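Local coordinates for proline iminopeptidase-related protein (Thermus thermophilus, PDB 2YYS), which is of unknown function but belongs to the peptidase S33 family of alpha/beta hydrolases and may act as a peptidase, at residues A39-E44 / E182-G187; R74-D79 / G197-R202; W128-W133 / R207-P212; R169-T174 / G254-I259. One frame throughout, in Å; residues are numbered along the deposited sequence.

Along the chain the four first segments (39-44, 74-79, 128-133, 169-174) all precede the four second ones, which follow in the same order, so every pair of contacts interleaves. Interactions 1 and 4, centres 14 Å apart, touch where Leu42 packs on Trp258, and helices 163-171 and 175-187 link them in sequence. Interaction 4 also meets interaction 3, about 21 Å away between centres, through Trp128 against His255 and Met171. Interaction 2 does not touch interaction 3 (centres 15 Å apart); interactions 1 and 3 (centres 26 Å apart) flank the chain's centre. Interactions 1, 2 and 4 set inserted helices against the alpha/beta hydrolase core, interaction 1 near the surface, while interaction 3 ties together the insertion's two ends.

Interaction 1: A39-E44 / E182-G187; sequences AYVLRE and EWLAEG
Helix 175-187, part of the insertion between strands 119-125 and 221-226, packs here on helix 40-46 of the alpha/beta hydrolase core, with Leu184 set against Tyr40 and Val41. The short helical segments approach to 10.0 Å between axes at 120° between their directions, a spacing that leaves side chains to fill the interface. With CG anti to the backbone N (chi1 180°), the Tyr40 ring reaches across to the other helix. Its CE2 lies 3.9 Å from Leu184 CD1 and 3.5 Å from Leu184 O, which approaches the ring obliquely. The other methyl, Leu184 CD2, meets Val41 CG2 at 4.2 Å, and the same Val41 methyl rests 4.2 Å from Ala185 CB. Cut back to alanine, Leu184 would lose both methyls, which would probably leave a gap between Tyr40 and Val41. The polar link is indirect: one water lies 2.7 Å from Tyr40 OH and donates to Leu184 O, also at 2.7 Å, tying phenol to helix backbone. Tyr40 also touches Ala188 and Ile190, farther along the chain. Such packing of an inserted cap helix over a core helix is typical of the capped alpha/beta hydrolases.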
# COMPACT_ATOMS: atom_id res chain seq x y z
N ALA A 39 -2.36 3.95 8.21
CA ALA A 39 -0.92 3.73 8.29
C ALA A 39 -0.41 3.24 9.65
O ALA A 39 0.78 3.23 9.88
CB ALA A 39 -0.18 5.02 7.91
N TYR A 40 -1.30 2.84 10.55
CA TYR A 40 -0.87 2.49 11.90
C TYR A 40 0.00 1.23 11.94
O TYR A 40 1.13 1.25 12.44
CB TYR A 40 -2.07 2.35 12.85
CG TYR A 40 -1.66 1.98 14.25
CD1 TYR A 40 -1.30 2.96 15.18
CD2 TYR A 40 -1.57 0.64 14.63
CE1 TYR A 40 -0.90 2.61 16.47
CE2 TYR A 40 -1.18 0.28 15.92
CZ TYR A 40 -0.84 1.27 16.83
OH TYR A 40 -0.44 0.90 18.09
N VAL A 41 -0.51 0.13 11.41
CA VAL A 41 0.21 -1.15 11.44
C VAL A 41 1.48 -1.05 10.60
O VAL A 41 2.56 -1.56 10.96
CB VAL A 41 -0.69 -2.30 10.96
CG1 VAL A 41 0.13 -3.53 10.56
CG2 VAL A 41 -1.67 -2.66 12.05
N LEU A 42 1.34 -0.36 9.48
CA LEU A 42 2.44 -0.18 8.54
C LEU A 42 3.60 0.55 9.20
O LEU A 42 4.75 0.13 9.10
CB LEU A 42 1.92 0.56 7.31
CG LEU A 42 2.77 0.56 6.07
CD1 LEU A 42 3.23 -0.83 5.67
CD2 LEU A 42 1.95 1.21 4.94
N ARG A 43 3.30 1.62 9.94
CA ARG A 43 4.36 2.32 10.67
C ARG A 43 5.05 1.42 11.70
O ARG A 43 6.28 1.43 11.81
CB ARG A 43 3.83 3.56 11.37
CG ARG A 43 4.83 4.12 12.36
CD ARG A 43 4.53 5.50 12.91
NE ARG A 43 5.57 5.89 13.87
CZ ARG A 43 5.57 7.02 14.56
NH1 ARG A 43 4.59 7.90 14.41
NH2 ARG A 43 6.55 7.27 15.41
N GLU A 44 4.26 0.66 12.46
CA GLU A 44 4.83 -0.21 13.48
C GLU A 44 5.78 -1.25 12.87
O GLU A 44 6.76 -1.62 13.47
CB GLU A 44 3.73 -0.90 14.30
CG GLU A 44 2.80 0.04 15.07
CD GLU A 44 3.50 0.84 16.18
OE1 GLU A 44 4.45 0.33 16.80
OE2 GLU A 44 3.08 1.99 16.43
N GLU A 182 -4.30 -8.63 14.41
CA GLU A 182 -5.58 -8.17 14.91
C GLU A 182 -5.43 -7.47 16.26
O GLU A 182 -6.06 -6.44 16.50
CB GLU A 182 -6.57 -9.33 14.99
CG GLU A 182 -7.07 -9.76 13.63
CD GLU A 182 -8.11 -10.87 13.70
OE1 GLU A 182 -8.72 -11.07 14.78
OE2 GLU A 182 -8.32 -11.55 12.67
N TRP A 183 -4.54 -7.98 17.11
CA TRP A 183 -4.31 -7.38 18.41
C TRP A 183 -3.69 -5.98 18.25
O TRP A 183 -4.08 -5.05 18.93
CB TRP A 183 -3.41 -8.27 19.27
CG TRP A 183 -3.44 -7.87 20.70
CD1 TRP A 183 -2.57 -7.02 21.34
CD2 TRP A 183 -4.39 -8.29 21.69
NE1 TRP A 183 -2.92 -6.90 22.66
CE2 TRP A 183 -4.03 -7.66 22.91
CE3 TRP A 183 -5.51 -9.13 21.67
CZ2 TRP A 183 -4.76 -7.85 24.09
CZ3 TRP A 183 -6.23 -9.32 22.85
CH2 TRP A 183 -5.85 -8.68 24.04
N LEU A 184 -2.76 -5.86 17.33
CA LEU A 184 -2.10 -4.59 17.06
C LEU A 184 -3.09 -3.58 16.46
O LEU A 184 -3.17 -2.45 16.91
CB LEU A 184 -0.90 -4.82 16.13
CG LEU A 184 -0.00 -3.65 15.77
CD1 LEU A 184 0.62 -3.00 17.00
CD2 LEU A 184 1.08 -4.13 14.81
N ALA A 185 -3.86 -4.02 15.47
CA ALA A 185 -4.81 -3.16 14.76
C ALA A 185 -5.92 -2.66 15.67
O ALA A 185 -6.23 -1.47 15.70
CB ALA A 185 -5.41 -3.91 13.57
N GLU A 186 -6.55 -3.58 16.40
CA GLU A 186 -7.61 -3.25 17.34
C GLU A 186 -7.11 -2.39 18.50
O GLU A 186 -7.83 -1.54 18.99
CB GLU A 186 -8.25 -4.53 17.89
CG GLU A 186 -9.02 -5.32 16.84
CD GLU A 186 -10.20 -4.55 16.31
OE1 GLU A 186 -10.85 -3.87 17.12
OE2 GLU A 186 -10.46 -4.60 15.08
N GLY A 187 -5.87 -2.63 18.92
CA GLY A 187 -5.21 -1.81 19.94
C GLY A 187 -5.10 -0.33 19.60
O GLY A 187 -5.02 0.51 20.51
O HOH W 1 -1.95 -1.17 18.96

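Interaction 2: R74-D79 / G197-R202; sequences RLFTVD and GLAFLR
Phe200, on helix 195-202, lays its ring against the backbone of Phe76, Thr77 and Val78, and the contact can be followed outward along that side chain. Beyond CB, the ring atoms CD2 and CE2 run beside the CB of Phe76, with Phe200 CE2 at 3.8 Å from Phe76 CB. That CB makes an off-centre CH-pi contact, 4.3 Å from the ring centroid and 29° off the normal. On the other branch CD1 and CE1 lie toward the Phe76 oxygen, which sits over the ring's rim and also accepts from Asn203 ND2; the Phe76 carbonyl carbon is over a face, 3.6 Å from Phe200 CZ. At the tip, CZ reaches Thr77 C at 3.6 Å, while Phe200 CE1 meets Val78 N at 3.7 Å, that nitrogen lying near the ring plane at its edge. The Phe76 ring itself turns off: with its CG anti to the carbonyl carbon (chi1 -67°) it runs past Ala199, whose CB is 3.4 Å from Phe76 CD2, a close fit. Without the Phe200 ring, as with a serine here, the 76-78 backbone would probably lose its cover and Phe76 CB its CH-pi partner. Thr77 is the N-cap of helix 78-91, its OG1 accepting from Ala80 N. An inserted helix is thus pressed, through Phe200 and the Ala199 methyl, onto the capped N-terminus of a core helix, a junction of cap and core in an alpha/beta hydrolase fold.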
# COMPACT_ATOMS: atom_id res chain seq x y z
N ARG A 74 -17.41 11.06 -5.71
CA ARG A 74 -16.47 11.61 -6.69
C ARG A 74 -15.17 12.09 -6.06
O ARG A 74 -14.21 12.37 -6.76
CB ARG A 74 -17.13 12.79 -7.42
CG ARG A 74 -18.38 12.42 -8.20
CD ARG A 74 -19.12 13.62 -8.76
NE ARG A 74 -19.51 14.53 -7.69
CZ ARG A 74 -19.94 15.78 -7.86
NH1 ARG A 74 -20.06 16.31 -9.08
NH2 ARG A 74 -20.25 16.51 -6.80
N LEU A 75 -15.15 12.21 -4.74
CA LEU A 75 -13.94 12.57 -4.02
C LEU A 75 -12.94 11.42 -3.97
O LEU A 75 -11.77 11.64 -3.69
CB LEU A 75 -14.28 13.02 -2.59
CG LEU A 75 -15.17 14.26 -2.50
CD1 LEU A 75 -15.70 14.43 -1.08
CD2 LEU A 75 -14.42 15.51 -2.97
N PHE A 76 -13.41 10.21 -4.25
CA PHE A 76 -12.62 9.00 -4.04
C PHE A 76 -12.17 8.38 -5.36
O PHE A 76 -12.84 7.51 -5.91
CB PHE A 76 -13.44 8.03 -3.20
CG PHE A 76 -13.65 8.52 -1.81
CD1 PHE A 76 -12.57 8.59 -0.93
CD2 PHE A 76 -14.89 8.97 -1.39
CE1 PHE A 76 -12.74 9.06 0.35
CE2 PHE A 76 -15.08 9.45 -0.10
CZ PHE A 76 -14.00 9.50 0.78
N THR A 77 -11.03 8.87 -5.85
CA THR A 77 -10.43 8.38 -7.08
C THR A 77 -8.94 8.20 -6.86
O THR A 77 -8.36 8.78 -5.95
CB THR A 77 -10.63 9.36 -8.25
OG1 THR A 77 -10.00 10.61 -7.95
CG2 THR A 77 -12.13 9.70 -8.49
N VAL A 78 -8.32 7.40 -7.72
CA VAL A 78 -6.87 7.26 -7.74
C VAL A 78 -6.19 8.61 -7.95
O VAL A 78 -5.24 8.94 -7.25
CB VAL A 78 -6.44 6.25 -8.84
CG1 VAL A 78 -4.92 6.26 -9.04
CG2 VAL A 78 -6.86 4.87 -8.45
N ASP A 79 -6.69 9.39 -8.91
CA ASP A 79 -6.15 10.72 -9.20
C ASP A 79 -6.10 11.60 -7.95
O ASP A 79 -5.12 12.28 -7.70
CB ASP A 79 -6.97 11.44 -10.29
CG ASP A 79 -6.76 10.84 -11.70
OD1 ASP A 79 -5.85 10.00 -11.90
OD2 ASP A 79 -7.46 11.18 -12.67
N GLY A 197 -14.01 3.15 1.06
CA GLY A 197 -14.12 1.83 0.46
C GLY A 197 -15.38 1.68 -0.38
O GLY A 197 -15.32 1.18 -1.50
N LEU A 198 -16.51 2.14 0.15
CA LEU A 198 -17.79 2.07 -0.56
C LEU A 198 -17.76 2.88 -1.86
O LEU A 198 -18.26 2.42 -2.88
CB LEU A 198 -18.93 2.55 0.33
CG LEU A 198 -19.31 1.61 1.48
CD1 LEU A 198 -20.35 2.27 2.41
CD2 LEU A 198 -19.83 0.25 0.96
N ALA A 199 -17.13 4.05 -1.82
CA ALA A 199 -17.05 4.90 -3.00
C ALA A 199 -16.15 4.29 -4.07
O ALA A 199 -16.48 4.33 -5.23
CB ALA A 199 -16.57 6.30 -2.63
N PHE A 200 -15.01 3.74 -3.68
CA PHE A 200 -14.13 3.12 -4.67
C PHE A 200 -14.84 1.93 -5.32
O PHE A 200 -14.76 1.75 -6.53
CB PHE A 200 -12.78 2.73 -4.06
CG PHE A 200 -11.74 3.83 -4.14
CD1 PHE A 200 -11.09 4.09 -5.35
CD2 PHE A 200 -11.42 4.60 -3.03
CE1 PHE A 200 -10.13 5.10 -5.44
CE2 PHE A 200 -10.47 5.62 -3.11
CZ PHE A 200 -9.82 5.87 -4.32
N LEU A 201 -15.57 1.15 -4.51
CA LEU A 201 -16.36 0.01 -4.99
C LEU A 201 -17.40 0.46 -6.02
O LEU A 201 -17.51 -0.12 -7.10
CB LEU A 201 -17.07 -0.70 -3.82
CG LEU A 201 -18.07 -1.83 -4.14
CD1 LEU A 201 -17.38 -3.03 -4.78
CD2 LEU A 201 -18.82 -2.28 -2.87
N ARG A 202 -18.14 1.51 -5.67
CA ARG A 202 -19.16 2.09 -6.54
C ARG A 202 -18.55 2.66 -7.82
O ARG A 202 -19.14 2.52 -8.88
CB ARG A 202 -19.92 3.16 -5.75
CG ARG A 202 -20.87 4.06 -6.51
CD ARG A 202 -21.40 5.21 -5.62
NE ARG A 202 -22.64 5.85 -6.09
CZ ARG A 202 -22.74 6.65 -7.16
NH1 ARG A 202 -21.68 6.92 -7.93
NH2 ARG A 202 -23.92 7.17 -7.48

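Interaction 3: W128-W133 / R207-P212; sequences WVNFPW and RLDYTP
Asn130 and Asp209 face each other across a single antiparallel beta bridge as a non-hydrogen-bonded pair, their CA atoms 4.3 Å apart. The bonds on the two flanks supply the evidence: Tyr210 N donates to Val129 O at 2.9 Å, and Phe131 N donates to Leu208 O at 3.0 Å. Both are fairly straight, the first with 157° at the hydrogen. On one side of the bridge, both with CG anti to the backbone N (Asn130 chi1 -172°), the Asn130 amide and the Asp209 carboxylate stack with planes 18° apart, Asn130 CG 3.2 Å from Asp209 OD1, and no hydrogen bond joins them. Leu208 O is enclosed by Pro132 CD at 3.3 Å and by the edge of the Phe131 ring, while the CB atoms of Val129 and Tyr210 pack together.

A second shell fixes the stacked pair. Asn130 N-caps helix 131-141: its OD1 accepts from Trp133 N at 3.0 Å, the donor standing well above the amide plane. Asp209 forms an Asx turn: Thr211 N meets OD1 at 3.1 Å from above the carboxylate plane, while the Thr211 hydroxyl uses the syn lone pair of OD1. Tyr235 OH is hydrogen-bonded to both Asn130 ND2 and Thr211 OG1, and Tyr210 OH bonds to Glu111 of helix 105-115.

The bridge joins the chain leaving strand 119-125 for the inserted helices to the chain returning from helix 195-202 toward strand 221-226. Val129 leans on helix 236-243 and Tyr210 on helix 105-115, which places this crossing at the neck between insertion and core.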
# COMPACT_ATOMS: atom_id res chain seq x y z
N TRP A 128 -0.84 -4.47 -5.05
CA TRP A 128 -2.10 -4.82 -5.72
C TRP A 128 -2.22 -3.91 -6.94
O TRP A 128 -2.25 -2.69 -6.81
CB TRP A 128 -3.33 -4.56 -4.83
CG TRP A 128 -3.46 -5.41 -3.59
CD1 TRP A 128 -2.56 -6.32 -3.11
CD2 TRP A 128 -4.56 -5.41 -2.67
NE1 TRP A 128 -3.03 -6.88 -1.95
CE2 TRP A 128 -4.25 -6.34 -1.66
CE3 TRP A 128 -5.77 -4.72 -2.59
CZ2 TRP A 128 -5.11 -6.60 -0.59
CZ3 TRP A 128 -6.62 -4.97 -1.54
CH2 TRP A 128 -6.29 -5.90 -0.55
N VAL A 129 -2.29 -4.51 -8.13
CA VAL A 129 -2.50 -3.74 -9.34
C VAL A 129 -3.63 -4.26 -10.23
O VAL A 129 -4.16 -3.52 -11.03
CB VAL A 129 -1.22 -3.67 -10.19
CG1 VAL A 129 -0.08 -3.03 -9.40
CG2 VAL A 129 -0.81 -5.04 -10.68
N ASN A 130 -3.96 -5.54 -10.10
CA ASN A 130 -4.94 -6.19 -10.95
C ASN A 130 -6.08 -6.69 -10.08
O ASN A 130 -5.99 -7.75 -9.47
CB ASN A 130 -4.30 -7.35 -11.73
CG ASN A 130 -5.25 -7.94 -12.78
OD1 ASN A 130 -6.46 -7.79 -12.66
ND2 ASN A 130 -4.70 -8.61 -13.79
N PHE A 131 -7.15 -5.90 -10.01
CA PHE A 131 -8.29 -6.24 -9.17
C PHE A 131 -9.15 -7.38 -9.72
O PHE A 131 -9.62 -8.19 -8.93
CB PHE A 131 -9.11 -4.99 -8.84
CG PHE A 131 -8.52 -4.18 -7.74
CD1 PHE A 131 -8.91 -4.38 -6.42
CD2 PHE A 131 -7.52 -3.25 -8.00
CE1 PHE A 131 -8.34 -3.65 -5.38
CE2 PHE A 131 -6.94 -2.52 -6.97
CZ PHE A 131 -7.36 -2.72 -5.66
N PRO A 132 -9.39 -7.46 -11.03
CA PRO A 132 -10.01 -8.67 -11.58
C PRO A 132 -9.28 -9.94 -11.17
O PRO A 132 -9.93 -10.92 -10.89
CB PRO A 132 -9.95 -8.45 -13.10
CG PRO A 132 -10.06 -6.96 -13.23
CD PRO A 132 -9.21 -6.43 -12.07
N TRP A 133 -7.95 -9.93 -11.15
CA TRP A 133 -7.17 -11.08 -10.70
C TRP A 133 -7.46 -11.39 -9.23
O TRP A 133 -7.68 -12.54 -8.86
CB TRP A 133 -5.67 -10.84 -10.91
CG TRP A 133 -4.80 -11.95 -10.41
CD1 TRP A 133 -4.51 -13.12 -11.07
CD2 TRP A 133 -4.13 -12.02 -9.15
NE1 TRP A 133 -3.70 -13.91 -10.29
CE2 TRP A 133 -3.45 -13.26 -9.10
CE3 TRP A 133 -4.02 -11.15 -8.05
CZ2 TRP A 133 -2.68 -13.66 -8.01
CZ3 TRP A 133 -3.25 -11.54 -6.95
CH2 TRP A 133 -2.59 -12.79 -6.94
N ARG A 207 -13.02 -3.52 -11.27
CA ARG A 207 -12.71 -3.64 -12.70
C ARG A 207 -11.31 -3.13 -13.04
O ARG A 207 -10.85 -3.32 -14.16
CB ARG A 207 -13.76 -2.91 -13.55
CG ARG A 207 -15.17 -3.46 -13.39
CD ARG A 207 -16.19 -2.88 -14.37
NE ARG A 207 -16.22 -1.42 -14.33
CZ ARG A 207 -17.02 -0.67 -13.55
NH1 ARG A 207 -17.88 -1.22 -12.70
NH2 ARG A 207 -16.95 0.66 -13.62
N LEU A 208 -10.64 -2.47 -12.10
CA LEU A 208 -9.37 -1.83 -12.41
C LEU A 208 -8.24 -2.84 -12.56
O LEU A 208 -7.86 -3.51 -11.60
CB LEU A 208 -8.99 -0.78 -11.36
CG LEU A 208 -7.60 -0.16 -11.56
CD1 LEU A 208 -7.50 0.62 -12.88
CD2 LEU A 208 -7.25 0.73 -10.37
N ASP A 209 -7.71 -2.95 -13.77
CA ASP A 209 -6.47 -3.65 -14.01
C ASP A 209 -5.42 -2.65 -14.48
O ASP A 209 -5.38 -2.27 -15.64
CB ASP A 209 -6.66 -4.74 -15.06
CG ASP A 209 -5.38 -5.50 -15.34
OD1 ASP A 209 -4.44 -5.42 -14.53
OD2 ASP A 209 -5.24 -6.21 -16.36
N TYR A 210 -4.56 -2.23 -13.55
CA TYR A 210 -3.48 -1.29 -13.82
C TYR A 210 -2.31 -1.89 -14.63
O TYR A 210 -1.41 -1.16 -15.07
CB TYR A 210 -2.96 -0.72 -12.48
CG TYR A 210 -2.08 0.48 -12.63
CD1 TYR A 210 -2.61 1.71 -13.01
CD2 TYR A 210 -0.71 0.40 -12.43
CE1 TYR A 210 -1.79 2.84 -13.16
CE2 TYR A 210 0.12 1.50 -12.59
CZ TYR A 210 -0.44 2.72 -12.95
OH TYR A 210 0.37 3.82 -13.11
N THR A 211 -2.32 -3.21 -14.82
CA THR A 211 -1.22 -3.91 -15.50
C THR A 211 -0.69 -3.25 -16.78
O THR A 211 0.53 -3.13 -16.92
CB THR A 211 -1.60 -5.36 -15.83
OG1 THR A 211 -2.01 -6.04 -14.64
CG2 THR A 211 -0.40 -6.15 -16.32
N PRO A 212 -1.55 -2.85 -17.71
CA PRO A 212 -1.05 -2.32 -19.00
C PRO A 212 -0.25 -1.02 -18.87
O PRO A 212 0.50 -0.69 -19.77
CB PRO A 212 -2.33 -2.07 -19.82
CG PRO A 212 -3.42 -2.80 -19.12
CD PRO A 212 -3.02 -2.86 -17.66

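Interaction 4: R169-T174 / G254-I259; sequences RLMFPT and GHYLWI
Met171 ends helix 163-171 beside His255, and its carbonyl oxygen carries the polar part of the contact. His255 N donates to Met171 O at 2.9 Å, in the carbonyl plane on a lone pair and with 160° at the hydrogen. A water donates to Met171 O at 2.8 Å and accepts from Tyr256 N at 3.0 Å, bridging the two backbones. Gly254 CA adds a CA-H...O contact to Met171 O at 3.3 Å; a CB at this glycine would collide with that oxygen and with Pro173 CD, so the close approach depends on the missing side chain.

Sulfur and methyl contacts come next. With CG anti to its carbonyl carbon (chi1 -72°) and the chain extended beyond, Met171 runs alongside His255, pointing the same way, until its CE comes 3.6 Å from His255 CD2. One atom back, Met171 SD lies 4.2 Å from Tyr256 CE2, an oblique Met-aromatic contact.

The third kind is aromatic. Phe172 and Tyr256 meet rim to rim, with centroids 5.7 Å apart and planes only 10° from parallel; Phe172 CE1 approaches Tyr256 CD2 to 3.6 Å.

His255 ND1 is hydrogen-bonded to Asp229, and the two sit in the loops after strands 247-250 and 221-226, positions that correspond to the histidine and acid of the family's usual triad; whether they act so here is not established. A glycerol near Met171, probably from the crystallisation liquor, is consistent with a pocket. The contact thus sets the end of helix 163-171 against the loop from strand 247-250 to helix 257-260, while Tyr256 leans on helix 40-46.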
# COMPACT_ATOMS: atom_id res chain seq x y z
N ARG A 169 -7.64 -15.65 4.93
CA ARG A 169 -7.02 -16.84 4.34
C ARG A 169 -5.92 -16.47 3.34
O ARG A 169 -4.83 -17.04 3.35
CB ARG A 169 -8.09 -17.69 3.66
CG ARG A 169 -7.83 -19.17 3.72
CD ARG A 169 -9.02 -20.02 3.24
NE ARG A 169 -10.15 -19.82 4.14
CZ ARG A 169 -11.42 -19.72 3.79
NH1 ARG A 169 -11.82 -19.82 2.52
NH2 ARG A 169 -12.32 -19.52 4.73
N LEU A 170 -6.22 -15.51 2.47
CA LEU A 170 -5.25 -15.02 1.50
C LEU A 170 -4.07 -14.32 2.19
O LEU A 170 -2.92 -14.51 1.81
CB LEU A 170 -5.92 -14.07 0.50
CG LEU A 170 -7.06 -14.67 -0.32
CD1 LEU A 170 -7.56 -13.64 -1.32
CD2 LEU A 170 -6.63 -15.94 -1.06
N MET A 171 -4.36 -13.55 3.22
CA MET A 171 -3.35 -12.69 3.85
C MET A 171 -2.45 -13.34 4.90
O MET A 171 -1.29 -12.92 5.06
CB MET A 171 -4.04 -11.49 4.49
CG MET A 171 -4.57 -10.46 3.50
SD MET A 171 -5.23 -9.05 4.35
CE MET A 171 -5.59 -7.96 3.02
N PHE A 172 -2.96 -14.33 5.62
CA PHE A 172 -2.30 -14.85 6.83
C PHE A 172 -2.05 -16.35 6.73
O PHE A 172 -2.97 -17.14 6.91
CB PHE A 172 -3.14 -14.53 8.07
CG PHE A 172 -3.32 -13.06 8.33
CD1 PHE A 172 -2.24 -12.28 8.70
CD2 PHE A 172 -4.56 -12.47 8.18
CE1 PHE A 172 -2.40 -10.92 8.92
CE2 PHE A 172 -4.72 -11.10 8.40
CZ PHE A 172 -3.65 -10.34 8.77
N PRO A 173 -0.82 -16.75 6.43
CA PRO A 173 -0.47 -18.18 6.39
C PRO A 173 -0.58 -18.89 7.74
O PRO A 173 -0.84 -20.09 7.74
CB PRO A 173 0.98 -18.18 5.91
CG PRO A 173 1.50 -16.79 6.21
CD PRO A 173 0.33 -15.88 6.08
N THR A 174 -0.37 -18.17 8.85
CA THR A 174 -0.53 -18.74 10.20
C THR A 174 -1.53 -17.99 11.07
O THR A 174 -1.60 -16.75 11.03
CB THR A 174 0.79 -18.71 10.97
OG1 THR A 174 1.20 -17.35 11.18
CG2 THR A 174 1.94 -19.36 10.16
N GLY A 254 2.94 -13.78 4.43
CA GLY A 254 1.70 -13.34 3.84
C GLY A 254 1.76 -11.85 3.55
O GLY A 254 2.83 -11.31 3.28
N HIS A 255 0.60 -11.20 3.64
CA HIS A 255 0.43 -9.80 3.27
C HIS A 255 1.15 -8.83 4.21
O HIS A 255 1.73 -7.85 3.76
CB HIS A 255 -1.06 -9.48 3.19
CG HIS A 255 -1.38 -8.19 2.51
ND1 HIS A 255 -0.91 -7.86 1.26
CD2 HIS A 255 -2.13 -7.13 2.92
CE1 HIS A 255 -1.36 -6.66 0.92
NE2 HIS A 255 -2.10 -6.20 1.91
N TYR A 256 1.10 -9.12 5.52
CA TYR A 256 1.89 -8.40 6.50
C TYR A 256 3.19 -9.15 6.69
O TYR A 256 3.45 -9.80 7.69
CB TYR A 256 1.10 -8.19 7.79
CG TYR A 256 -0.12 -7.36 7.51
CD1 TYR A 256 -0.06 -5.97 7.53
CD2 TYR A 256 -1.29 -7.96 7.14
CE1 TYR A 256 -1.19 -5.21 7.22
CE2 TYR A 256 -2.41 -7.22 6.82
CZ TYR A 256 -2.36 -5.85 6.87
OH TYR A 256 -3.50 -5.16 6.55
N LEU A 257 4.03 -9.03 5.68
CA LEU A 257 5.15 -9.92 5.54
C LEU A 257 6.22 -9.72 6.62
O LEU A 257 6.94 -10.67 6.97
CB LEU A 257 5.69 -9.91 4.10
CG LEU A 257 6.35 -8.67 3.51
CD1 LEU A 257 6.99 -8.99 2.18
CD2 LEU A 257 5.35 -7.54 3.31
N TRP A 258 6.28 -8.52 7.19
CA TRP A 258 7.23 -8.21 8.26
C TRP A 258 6.84 -8.86 9.60
O TRP A 258 7.68 -9.06 10.45
CB TRP A 258 7.39 -6.68 8.42
CG TRP A 258 6.10 -5.97 8.61
CD1 TRP A 258 5.46 -5.75 9.80
CD2 TRP A 258 5.25 -5.42 7.59
NE1 TRP A 258 4.27 -5.10 9.58
CE2 TRP A 258 4.12 -4.87 8.24
CE3 TRP A 258 5.34 -5.31 6.20
CZ2 TRP A 258 3.08 -4.25 7.54
CZ3 TRP A 258 4.30 -4.70 5.50
CH2 TRP A 258 3.19 -4.17 6.17
N ILE A 259 5.55 -9.16 9.77
CA ILE A 259 5.06 -9.89 10.93
C ILE A 259 5.37 -11.39 10.83
O ILE A 259 5.82 -12.01 11.79
CB ILE A 259 3.54 -9.69 11.07
CG1 ILE A 259 3.22 -8.23 11.42
CG2 ILE A 259 2.95 -10.64 12.12
CD1 ILE A 259 1.71 -7.96 11.57
O HOH W 2 0.40 -11.66 6.90